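PDB 3M1R: formimidoylglutamase from Bacillus subtilis, which catalyses the manganese-dependent hydrolysis of N-formimidoyl-L-glutamate to L-glutamate and formamide, a step of histidine degradation. Local coordinates for residues I217-K227 and L265-Y276; E182-G190 and I226-T237. One frame throughout, in Å; residues are numbered along the deposited sequence.

In the fold
Both contacts use helix 222-234, which packs against the parallel sheet of this arginase-family alpha/beta fold. Contact 1 sets the start of that helix, with the short helix before it, beside helix 267-278; contact 2 lays the rest of it over strand 186-191. Their centres are 14 Å apart, and Ile226 serves both. Ile217 of contact 1 also packs on the end of the strand, its CD1 3.3 Å from Gly190 N, and Lys220 NZ forms a 2.7 Å salt bridge with Glu228 OE2. The metal site lies nearby: calcium occupies it here, and the side chains of Leu265 and Leu189 are each about 11 Å from a calcium ion.

Contact 1. Residues I217-K227 and L265-Y276; sequences IREKGLIPTIK and LYTDELLEAVKY
Leu222 and Ile223 drive two bumps into the shallow place that Ala273 makes on helix 267-276. The helical axes of 222-227 and 267-276 run 30° from parallel and approach to 10.0 Å; the small side chain of Ala273 lets the backbones draw together here, with Ile223 the nearest residue opposite it. With CG trans to the backbone N (chi1 -176°), Leu222 extends toward the other helix and brings CD2 to 3.5 Å from Ala273 CB, and the same methyl meets Leu265 CD1. Ile223 comes in alongside: its CD1 rests 3.6 Å from Ala273 CA and also touches Tyr276 CB. Ile226 approaches Ala273 CB with CD1, while its CG2 meets the edge of the Tyr276 ring, 4.1 Å from CE2. At the far end of that ring the Lys227 chain crosses at about a right angle, laying CG and CE beside the phenol oxygen.

Toward the start of helix 267-276 the packing gives way to a salt bridge. Arg218, bent at chi2 (-87°), swings its guanidinium end-on to the Glu269 carboxylate, the two planes nearly coplanar: NH1 donates to OE2 at 2.6 Å and NH2 to OE1 at 2.9 Å, both almost straight. Glu269 OE1 is gripped a second time, by Tyr266 N at 3.2 Å, so the carboxylate also ties down the backbone at the N-cap. A glutamine here would probably leave the Arg218 charge without its mate and, by setting an NH2 group against a guanidinium nitrogen, lose one of the two bonds. The chemistry is thus divided: an apolar seam centred on Ala273 joins the two helices, and a paired charge fastens helix 217-220 to the first turn of helix 267-276, where the guanidinium and Tyr266 N would probably favour the ionised carboxylate.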
loop_
_atom_site.group_PDB
_atom_site.type_symbol
_atom_site.label_atom_id
_atom_site.label_comp_id
_atom_site.label_asym_id
_atom_site.label_seq_id
_atom_site.Cartn_x
_atom_site.Cartn_y
_atom_site.Cartn_z
ATOM N N ILE D 217 20.804 25.433 -15.033
ATOM C CA ILE D 217 19.479 25.964 -14.743
ATOM C C ILE D 217 19.438 26.496 -13.316
ATOM O O ILE D 217 18.801 27.503 -13.042
ATOM C CB ILE D 217 18.401 24.876 -14.955
ATOM C CG1 ILE D 217 18.212 24.617 -16.445
ATOM C CG2 ILE D 217 17.078 25.270 -14.340
ATOM C CD1 ILE D 217 17.452 23.360 -16.744
ATOM N N ARG D 218 20.135 25.826 -12.408
ATOM C CA ARG D 218 20.117 26.224 -11.008
ATOM C C ARG D 218 20.901 27.502 -10.748
ATOM O O ARG D 218 20.519 28.303 -9.897
ATOM C CB ARG D 218 20.622 25.093 -10.116
ATOM C CG ARG D 218 19.575 24.019 -9.868
ATOM C CD ARG D 218 18.692 24.361 -8.680
ATOM N NE ARG D 218 17.499 23.516 -8.613
ATOM C CZ ARG D 218 16.353 23.830 -9.208
ATOM N NH1 ARG D 218 16.260 24.956 -9.912
ATOM N NH2 ARG D 218 15.308 23.025 -9.114
ATOM N N GLU D 219 21.993 27.705 -11.468
ATOM C CA GLU D 219 22.735 28.940 -11.282
ATOM C C GLU D 219 22.130 30.098 -12.068
ATOM O O GLU D 219 22.127 31.226 -11.595
ATOM C CB GLU D 219 24.223 28.773 -11.599
ATOM C CG GLU D 219 24.529 28.089 -12.911
ATOM C CD GLU D 219 26.025 27.917 -13.135
ATOM O OE1 GLU D 219 26.621 28.818 -13.771
ATOM O OE2 GLU D 219 26.601 26.892 -12.674
ATOM N N LYS D 220 21.599 29.812 -13.251
ATOM C CA LYS D 220 21.094 30.857 -14.141
ATOM C C LYS D 220 19.584 31.076 -13.968
ATOM O O LYS D 220 19.074 32.171 -14.210
ATOM C CB LYS D 220 21.442 30.515 -15.598
ATOM C CG LYS D 220 20.966 31.512 -16.635
ATOM C CD LYS D 220 22.019 32.574 -16.933
ATOM C CE LYS D 220 23.217 32.000 -17.679
ATOM N NZ LYS D 220 22.856 31.520 -19.040
ATOM N N GLY D 221 18.876 30.038 -13.528
ATOM C CA GLY D 221 17.431 30.111 -13.374
ATOM C C GLY D 221 16.719 29.612 -14.617
ATOM O O GLY D 221 17.136 29.911 -15.737
ATOM N N LEU D 222 15.643 28.849 -14.433
ATOM C CA LEU D 222 14.949 28.260 -15.579
ATOM C C LEU D 222 14.419 29.291 -16.601
ATOM O O LEU D 222 14.693 29.184 -17.797
ATOM C CB LEU D 222 13.832 27.304 -15.121
ATOM C CG LEU D 222 13.122 26.572 -16.264
ATOM C CD1 LEU D 222 14.130 25.946 -17.227
ATOM C CD2 LEU D 222 12.135 25.532 -15.743
ATOM N N ILE D 223 13.650 30.273 -16.140
ATOM C CA ILE D 223 13.081 31.240 -17.072
ATOM C C ILE D 223 14.153 32.080 -17.797
ATOM O O ILE D 223 14.078 32.260 -19.013
ATOM C CB ILE D 223 12.039 32.164 -16.419
ATOM C CG1 ILE D 223 10.877 31.354 -15.831
ATOM C CG2 ILE D 223 11.533 33.161 -17.454
ATOM C CD1 ILE D 223 9.897 30.875 -16.855
ATOM N N PRO D 224 15.145 32.604 -17.062
ATOM C CA PRO D 224 16.249 33.271 -17.769
ATOM C C PRO D 224 16.982 32.333 -18.740
ATOM O O PRO D 224 17.367 32.747 -19.827
ATOM C CB PRO D 224 17.178 33.712 -16.631
ATOM C CG PRO D 224 16.267 33.889 -15.467
ATOM C CD PRO D 224 15.251 32.770 -15.601
ATOM N N THR D 225 17.163 31.078 -18.362
ATOM C CA THR D 225 17.812 30.130 -19.261
ATOM C C THR D 225 17.061 30.025 -20.589
ATOM O O THR D 225 17.668 29.984 -21.653
ATOM C CB THR D 225 17.938 28.731 -18.643
ATOM O OG1 THR D 225 18.869 28.765 -17.555
ATOM C CG2 THR D 225 18.440 27.749 -19.682
ATOM N N ILE D 226 15.736 29.999 -20.520
ATOM C CA ILE D 226 14.902 29.909 -21.718
ATOM C C ILE D 226 14.915 31.190 -22.558
ATOM O O ILE D 226 14.916 31.134 -23.791
ATOM C CB ILE D 226 13.454 29.544 -21.347
ATOM C CG1 ILE D 226 13.391 28.138 -20.756
ATOM C CG2 ILE D 226 12.550 29.630 -22.555
ATOM C CD1 ILE D 226 11.993 27.747 -20.355
ATOM N N LYS D 227 14.920 32.344 -21.900
ATOM C CA LYS D 227 14.983 33.609 -22.630
ATOM C C LYS D 227 16.294 33.706 -23.393
ATOM O O LYS D 227 16.349 34.238 -24.497
ATOM C CB LYS D 227 14.825 34.800 -21.681
ATOM C CG LYS D 227 13.400 35.037 -21.239
ATOM C CD LYS D 227 13.354 35.891 -19.998
ATOM C CE LYS D 227 11.922 36.280 -19.650
ATOM N NZ LYS D 227 11.873 37.231 -18.502
ATOM N N LEU D 265 13.845 19.324 -11.293
ATOM C CA LEU D 265 13.024 20.523 -11.230
ATOM C C LEU D 265 11.923 20.397 -10.165
ATOM O O LEU D 265 11.496 19.292 -9.823
ATOM C CB LEU D 265 12.360 20.768 -12.586
ATOM C CG LEU D 265 13.134 21.329 -13.771
ATOM C CD1 LEU D 265 12.126 21.629 -14.893
ATOM C CD2 LEU D 265 13.875 22.609 -13.369
ATOM N N TYR D 266 11.446 21.523 -9.651
ATOM C CA TYR D 266 10.274 21.480 -8.781
ATOM C C TYR D 266 9.053 21.903 -9.606
ATOM O O TYR D 266 9.204 22.620 -10.569
ATOM C CB TYR D 266 10.522 22.306 -7.510
ATOM C CG TYR D 266 11.744 21.785 -6.742
ATOM C CD1 TYR D 266 12.895 22.558 -6.590
ATOM C CD2 TYR D 266 11.758 20.492 -6.213
ATOM C CE1 TYR D 266 14.012 22.068 -5.905
ATOM C CE2 TYR D 266 12.866 19.994 -5.531
ATOM C CZ TYR D 266 13.988 20.784 -5.379
ATOM O OH TYR D 266 15.085 20.277 -4.706
ATOM N N THR D 267 7.861 21.402 -9.286
ATOM C CA THR D 267 6.721 21.586 -10.183
ATOM C C THR D 267 6.362 23.059 -10.487
ATOM O O THR D 267 6.076 23.402 -11.619
ATOM C CB THR D 267 5.460 20.838 -9.699
ATOM O OG1 THR D 267 5.798 19.488 -9.375
ATOM C CG2 THR D 267 4.408 20.819 -10.808
ATOM N N ASP D 268 6.386 23.922 -9.482
ATOM C CA ASP D 268 6.056 25.328 -9.689
ATOM C C ASP D 268 7.020 26.006 -10.677
ATOM O O ASP D 268 6.613 26.846 -11.483
ATOM C CB ASP D 268 6.019 26.064 -8.351
ATOM C CG ASP D 268 7.271 25.852 -7.540
ATOM O OD1 ASP D 268 8.330 26.384 -7.933
ATOM O OD2 ASP D 268 7.196 25.152 -6.506
ATOM N N GLU D 269 8.292 25.633 -10.607
ATOM C CA GLU D 269 9.290 26.025 -11.598
ATOM C C GLU D 269 8.890 25.574 -13.007
ATOM O O GLU D 269 8.982 26.335 -13.958
ATOM C CB GLU D 269 10.596 25.330 -11.270
ATOM C CG GLU D 269 11.764 26.212 -11.031
ATOM C CD GLU D 269 13.005 25.391 -10.740
ATOM O OE1 GLU D 269 12.876 24.292 -10.136
ATOM O OE2 GLU D 269 14.103 25.832 -11.140
ATOM N N LEU D 270 8.469 24.320 -13.140
ATOM C CA LEU D 270 8.039 23.802 -14.438
ATOM C C LEU D 270 6.789 24.534 -14.916
ATOM O O LEU D 270 6.704 24.944 -16.082
ATOM C CB LEU D 270 7.782 22.284 -14.370
ATOM C CG LEU D 270 7.316 21.519 -15.623
ATOM C CD1 LEU D 270 8.280 21.721 -16.792
ATOM C CD2 LEU D 270 7.102 19.988 -15.337
ATOM N N LEU D 271 5.812 24.699 -14.024
ATOM C CA LEU D 271 4.542 25.294 -14.436
ATOM C C LEU D 271 4.797 26.695 -15.008
ATOM O O LEU D 271 4.228 27.066 -16.033
ATOM C CB LEU D 271 3.543 25.342 -13.278
ATOM C CG LEU D 271 3.110 23.998 -12.669
ATOM C CD1 LEU D 271 2.199 24.223 -11.458
ATOM C CD2 LEU D 271 2.395 23.149 -13.694
ATOM N N GLU D 272 5.670 27.453 -14.356
ATOM C CA GLU D 272 5.944 28.826 -14.776
ATOM C C GLU D 272 6.588 28.818 -16.155
ATOM O O GLU D 272 6.254 29.628 -17.005
ATOM C CB GLU D 272 6.845 29.528 -13.755
ATOM C CG GLU D 272 6.677 31.035 -13.691
ATOM C CD GLU D 272 5.257 31.459 -13.331
ATOM O OE1 GLU D 272 4.867 32.591 -13.684
ATOM O OE2 GLU D 272 4.523 30.664 -12.703
ATOM N N ALA D 273 7.496 27.873 -16.375
ATOM C CA ALA D 273 8.225 27.779 -17.644
ATOM C C ALA D 273 7.301 27.408 -18.800
ATOM O O ALA D 273 7.339 28.024 -19.862
ATOM C CB ALA D 273 9.381 26.771 -17.532
ATOM N N VAL D 274 6.476 26.391 -18.588
ATOM C CA VAL D 274 5.433 26.046 -19.543
ATOM C C VAL D 274 4.501 27.250 -19.868
ATOM O O VAL D 274 4.178 27.491 -21.038
ATOM C CB VAL D 274 4.613 24.851 -19.036
ATOM C CG1 VAL D 274 3.424 24.598 -19.940
ATOM C CG2 VAL D 274 5.508 23.617 -18.949
ATOM N N LYS D 275 4.064 27.998 -18.854
ATOM C CA LYS D 275 3.200 29.151 -19.127
ATOM C C LYS D 275 3.929 30.196 -19.998
ATOM O O LYS D 275 3.378 30.699 -20.963
ATOM C CB LYS D 275 2.637 29.790 -17.849
ATOM C CG LYS D 275 1.994 31.169 -18.134
ATOM C CD LYS D 275 1.326 31.825 -16.921
ATOM C CE LYS D 275 2.176 31.758 -15.641
ATOM N NZ LYS D 275 1.926 30.512 -14.806
ATOM N N TYR D 276 5.177 30.491 -19.658
ATOM C CA TYR D 276 6.011 31.351 -20.477
ATOM C C TYR D 276 6.071 30.907 -21.941
ATOM O O TYR D 276 5.692 31.663 -22.837
ATOM C CB TYR D 276 7.428 31.443 -19.900
ATOM C CG TYR D 276 8.304 32.421 -20.650
ATOM C CD1 TYR D 276 8.062 33.785 -20.587
ATOM C CD2 TYR D 276 9.363 31.983 -21.424
ATOM C CE1 TYR D 276 8.855 34.692 -21.283
ATOM C CE2 TYR D 276 10.159 32.879 -22.123
ATOM C CZ TYR D 276 9.901 34.230 -22.046
ATOM O OH TYR D 276 10.695 35.116 -22.732
#

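Contact 2. Residues E182-G190 and I226-T237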
loop_
_atom_site.group_PDB
_atom_site.type_symbol
_atom_site.label_atom_id
_atom_site.label_comp_id
_atom_site.label_asym_id
_atom_site.label_seq_id
_atom_site.Cartn_x
_atom_site.Cartn_y
_atom_site.Cartn_z
ATOM N N GLU D 182 15.997 19.383 -36.713
ATOM C CA GLU D 182 17.438 19.594 -36.698
ATOM C C GLU D 182 17.934 19.684 -35.265
ATOM O O GLU D 182 17.227 20.175 -34.388
ATOM C CB GLU D 182 17.818 20.857 -37.482
ATOM C CG GLU D 182 17.972 20.646 -38.982
ATOM C CD GLU D 182 18.256 21.941 -39.725
ATOM O OE1 GLU D 182 18.624 22.936 -39.066
ATOM O OE2 GLU D 182 18.109 21.966 -40.967
ATOM N N GLY D 183 19.149 19.205 -35.033
ATOM C CA GLY D 183 19.738 19.211 -33.706
ATOM C C GLY D 183 19.773 20.570 -33.027
ATOM O O GLY D 183 19.489 20.685 -31.828
ATOM N N GLN D 184 20.109 21.609 -33.785
ATOM C CA GLN D 184 20.222 22.937 -33.190
ATOM C C GLN D 184 18.868 23.594 -32.931
ATOM O O GLN D 184 18.807 24.679 -32.361
ATOM C CB GLN D 184 21.107 23.849 -34.027
ATOM C CG GLN D 184 20.446 24.369 -35.284
ATOM C CD GLN D 184 20.777 23.535 -36.495
ATOM O OE1 GLN D 184 21.063 22.340 -36.383
ATOM N NE2 GLN D 184 20.753 24.163 -37.669
ATOM N N HIS D 185 17.789 22.940 -33.350
ATOM C CA HIS D 185 16.438 23.431 -33.071
ATOM C C HIS D 185 15.823 22.693 -31.899
ATOM O O HIS D 185 14.633 22.833 -31.634
ATOM C CB HIS D 185 15.533 23.242 -34.279
ATOM C CG HIS D 185 16.065 23.868 -35.523
ATOM N ND1 HIS D 185 15.746 23.406 -36.782
ATOM C CD2 HIS D 185 16.902 24.917 -35.703
ATOM C CE1 HIS D 185 16.362 24.150 -37.685
ATOM N NE2 HIS D 185 17.070 25.072 -37.057
ATOM N N LEU D 186 16.645 21.903 -31.219
ATOM C CA LEU D 186 16.221 21.094 -30.085
ATOM C C LEU D 186 16.816 21.742 -28.857
ATOM O O LEU D 186 18.035 21.899 -28.773
ATOM C CB LEU D 186 16.786 19.675 -30.214
ATOM C CG LEU D 186 16.016 18.468 -29.654
ATOM C CD1 LEU D 186 16.968 17.360 -29.256
ATOM C CD2 LEU D 186 15.140 18.845 -28.489
ATOM N N ILE D 187 15.961 22.142 -27.921
ATOM C CA ILE D 187 16.420 22.653 -26.634
ATOM C C ILE D 187 16.070 21.660 -25.513
ATOM O O ILE D 187 14.892 21.458 -25.184
ATOM C CB ILE D 187 15.801 24.029 -26.338
ATOM C CG1 ILE D 187 16.229 25.028 -27.401
ATOM C CG2 ILE D 187 16.231 24.540 -24.995
ATOM C CD1 ILE D 187 15.381 26.240 -27.399
ATOM N N GLN D 188 17.094 21.036 -24.932
ATOM C CA GLN D 188 16.882 20.079 -23.848
ATOM C C GLN D 188 17.073 20.794 -22.534
ATOM O O GLN D 188 18.139 21.344 -22.279
ATOM C CB GLN D 188 17.846 18.893 -23.946
ATOM C CG GLN D 188 17.767 18.136 -25.261
ATOM C CD GLN D 188 18.595 16.851 -25.248
ATOM O OE1 GLN D 188 19.749 16.839 -24.806
ATOM N NE2 GLN D 188 18.012 15.769 -25.753
ATOM N N LEU D 189 16.040 20.778 -21.699
ATOM C CA LEU D 189 16.068 21.513 -20.443
ATOM C C LEU D 189 15.968 20.532 -19.290
ATOM O O LEU D 189 15.029 19.736 -19.235
ATOM C CB LEU D 189 14.905 22.524 -20.385
ATOM C CG LEU D 189 14.869 23.646 -21.432
ATOM C CD1 LEU D 189 13.503 24.327 -21.457
ATOM C CD2 LEU D 189 15.966 24.680 -21.173
ATOM N N GLY D 190 16.935 20.586 -18.378
ATOM C CA GLY D 190 16.904 19.774 -17.168
ATOM C C GLY D 190 17.787 18.545 -17.180
ATOM O O GLY D 190 17.669 17.692 -16.287
ATOM N N ILE D 226 15.736 29.999 -20.520
ATOM C CA ILE D 226 14.902 29.909 -21.718
ATOM C C ILE D 226 14.915 31.190 -22.558
ATOM O O ILE D 226 14.916 31.134 -23.791
ATOM C CB ILE D 226 13.454 29.544 -21.347
ATOM C CG1 ILE D 226 13.391 28.138 -20.756
ATOM C CG2 ILE D 226 12.550 29.630 -22.555
ATOM C CD1 ILE D 226 11.993 27.747 -20.355
ATOM N N LYS D 227 14.920 32.344 -21.900
ATOM C CA LYS D 227 14.983 33.609 -22.630
ATOM C C LYS D 227 16.294 33.706 -23.393
ATOM O O LYS D 227 16.349 34.238 -24.497
ATOM C CB LYS D 227 14.825 34.800 -21.681
ATOM C CG LYS D 227 13.400 35.037 -21.239
ATOM C CD LYS D 227 13.354 35.891 -19.998
ATOM C CE LYS D 227 11.922 36.280 -19.650
ATOM N NZ LYS D 227 11.873 37.231 -18.502
ATOM N N GLU D 228 17.344 33.167 -22.793
ATOM C CA GLU D 228 18.669 33.192 -23.387
ATOM C C GLU D 228 18.729 32.348 -24.665
ATOM O O GLU D 228 19.416 32.706 -25.611
ATOM C CB GLU D 228 19.695 32.698 -22.359
ATOM C CG GLU D 228 21.141 33.077 -22.649
ATOM C CD GLU D 228 22.015 33.067 -21.400
ATOM O OE1 GLU D 228 23.195 32.671 -21.500
ATOM O OE2 GLU D 228 21.525 33.455 -20.318
ATOM N N ILE D 229 17.994 31.241 -24.703
ATOM C CA ILE D 229 18.098 30.316 -25.831
ATOM C C ILE D 229 16.923 30.326 -26.813
ATOM O O ILE D 229 17.110 30.088 -28.006
ATOM C CB ILE D 229 18.291 28.858 -25.342
ATOM C CG1 ILE D 229 18.774 27.975 -26.491
ATOM C CG2 ILE D 229 16.995 28.321 -24.751
ATOM C CD1 ILE D 229 19.902 28.581 -27.279
ATOM N N LEU D 230 15.710 30.567 -26.325
ATOM C CA LEU D 230 14.541 30.420 -27.189
ATOM C C LEU D 230 14.541 31.384 -28.394
ATOM O O LEU D 230 14.277 30.965 -29.529
ATOM C CB LEU D 230 13.241 30.522 -26.390
ATOM C CG LEU D 230 11.979 30.216 -27.197
ATOM C CD1 LEU D 230 12.091 28.850 -27.840
ATOM C CD2 LEU D 230 10.735 30.288 -26.324
ATOM N N PRO D 231 14.833 32.677 -28.156
ATOM C CA PRO D 231 14.858 33.655 -29.251
ATOM C C PRO D 231 15.735 33.224 -30.411
ATOM O O PRO D 231 15.357 33.416 -31.567
ATOM C CB PRO D 231 15.448 34.893 -28.584
ATOM C CG PRO D 231 14.928 34.814 -27.190
ATOM C CD PRO D 231 14.984 33.336 -26.845
ATOM N N VAL D 232 16.897 32.656 -30.115
ATOM C CA VAL D 232 17.803 32.244 -31.178
ATOM C C VAL D 232 17.154 31.153 -32.021
ATOM O O VAL D 232 17.243 31.156 -33.246
ATOM C CB VAL D 232 19.118 31.698 -30.614
ATOM C CG1 VAL D 232 20.152 31.577 -31.725
ATOM C CG2 VAL D 232 19.623 32.597 -29.501
ATOM N N VAL D 233 16.488 30.224 -31.346
ATOM C CA VAL D 233 15.900 29.074 -32.010
ATOM C C VAL D 233 14.647 29.428 -32.814
ATOM O O VAL D 233 14.450 28.919 -33.926
ATOM C CB VAL D 233 15.596 27.962 -30.992
ATOM C CG1 VAL D 233 14.775 26.861 -31.637
ATOM C CG2 VAL D 233 16.908 27.404 -30.431
ATOM N N GLN D 234 13.809 30.294 -32.242
ATOM C CA GLN D 234 12.609 30.803 -32.912
ATOM C C GLN D 234 12.936 31.452 -34.249
ATOM O O GLN D 234 12.113 31.444 -35.171
ATOM C CB GLN D 234 11.892 31.836 -32.036
ATOM C CG GLN D 234 11.298 31.285 -30.753
ATOM C CD GLN D 234 9.861 31.730 -30.532
ATOM O OE1 GLN D 234 9.570 32.466 -29.591
ATOM N NE2 GLN D 234 8.954 31.284 -31.404
ATOM N N ASP D 235 14.136 32.024 -34.338
ATOM C CA ASP D 235 14.570 32.759 -35.521
ATOM C C ASP D 235 14.910 31.811 -36.662
ATOM O O ASP D 235 14.997 32.227 -37.818
ATOM C CB ASP D 235 15.788 33.632 -35.196
ATOM C CG ASP D 235 15.412 34.965 -34.550
ATOM O OD1 ASP D 235 14.202 35.265 -34.434
ATOM O OD2 ASP D 235 16.334 35.717 -34.162
ATOM N N LYS D 236 15.112 30.539 -36.336
ATOM C CA LYS D 236 15.476 29.550 -37.344
ATOM C C LYS D 236 14.319 28.603 -37.639
ATOM O O LYS D 236 14.482 27.649 -38.398
ATOM C CB LYS D 236 16.672 28.712 -36.880
ATOM C CG LYS D 236 17.892 29.492 -36.450
ATOM C CD LYS D 236 18.965 28.533 -35.956
ATOM C CE LYS D 236 20.125 29.260 -35.300
ATOM N NZ LYS D 236 21.091 28.305 -34.670
ATOM N N THR D 237 13.162 28.849 -37.030
ATOM C CA THR D 237 12.046 27.906 -37.117
ATOM C C THR D 237 10.683 28.589 -37.243
ATOM O O THR D 237 10.521 29.777 -36.931
ATOM C CB THR D 237 12.025 26.946 -35.914
ATOM O OG1 THR D 237 11.916 27.700 -34.702
ATOM C CG2 THR D 237 13.299 26.130 -35.861
#
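Ile187 points from strand 186-190 toward helix 226-234 and fills the hollow between Ile229 and Val233. From CB the side chain forks. The CG2 branch, trans to the backbone N, meets Ile229 CG2 at 3.9 Å. The other branch sets out beside the backbone N (chi1 -61°); its CG1 faces the helix and touches both Val233 CG2 and Ile229 CG1, and the chain then runs on extended to CD1. That tip meets three residues, lying 3.6 Å from Val233 CG2 and 3.7 Å from Ile229 CG2, with Leu230 CD1 a little farther off. Two residues along the strand, Leu189 repeats the theme more lightly, crossing Ile226 at about a right angle with CD1 3.9 Å from Ile226 CG1.

At the other end His185 and Thr237 close the contact. Thr237 CG2 sits over one face of the imidazole, 3.7 Å from the ring centroid and 15° off its normal, a CH-pi contact displaced toward the rim. The threonine is steadied by its hydroxyl, which donates to Val233 O at 2.9 Å from above the carbonyl plane; Lys236 N reaches the same oxygen from the opposite face. Lys236 also brings CB to within 3.7 Å of His185 NE2.

Strand and helix run nearly antiparallel, 164° apart, with axes 9.8 Å from each other, as expected of a helix returning across a parallel alpha/beta sheet. Strand 186-191 lies between strands 147-152 and 210-213; Val233 touches Ala148 and Asn210 of these neighbours, and Ile226 leads across to Ile277 of helix 267-278.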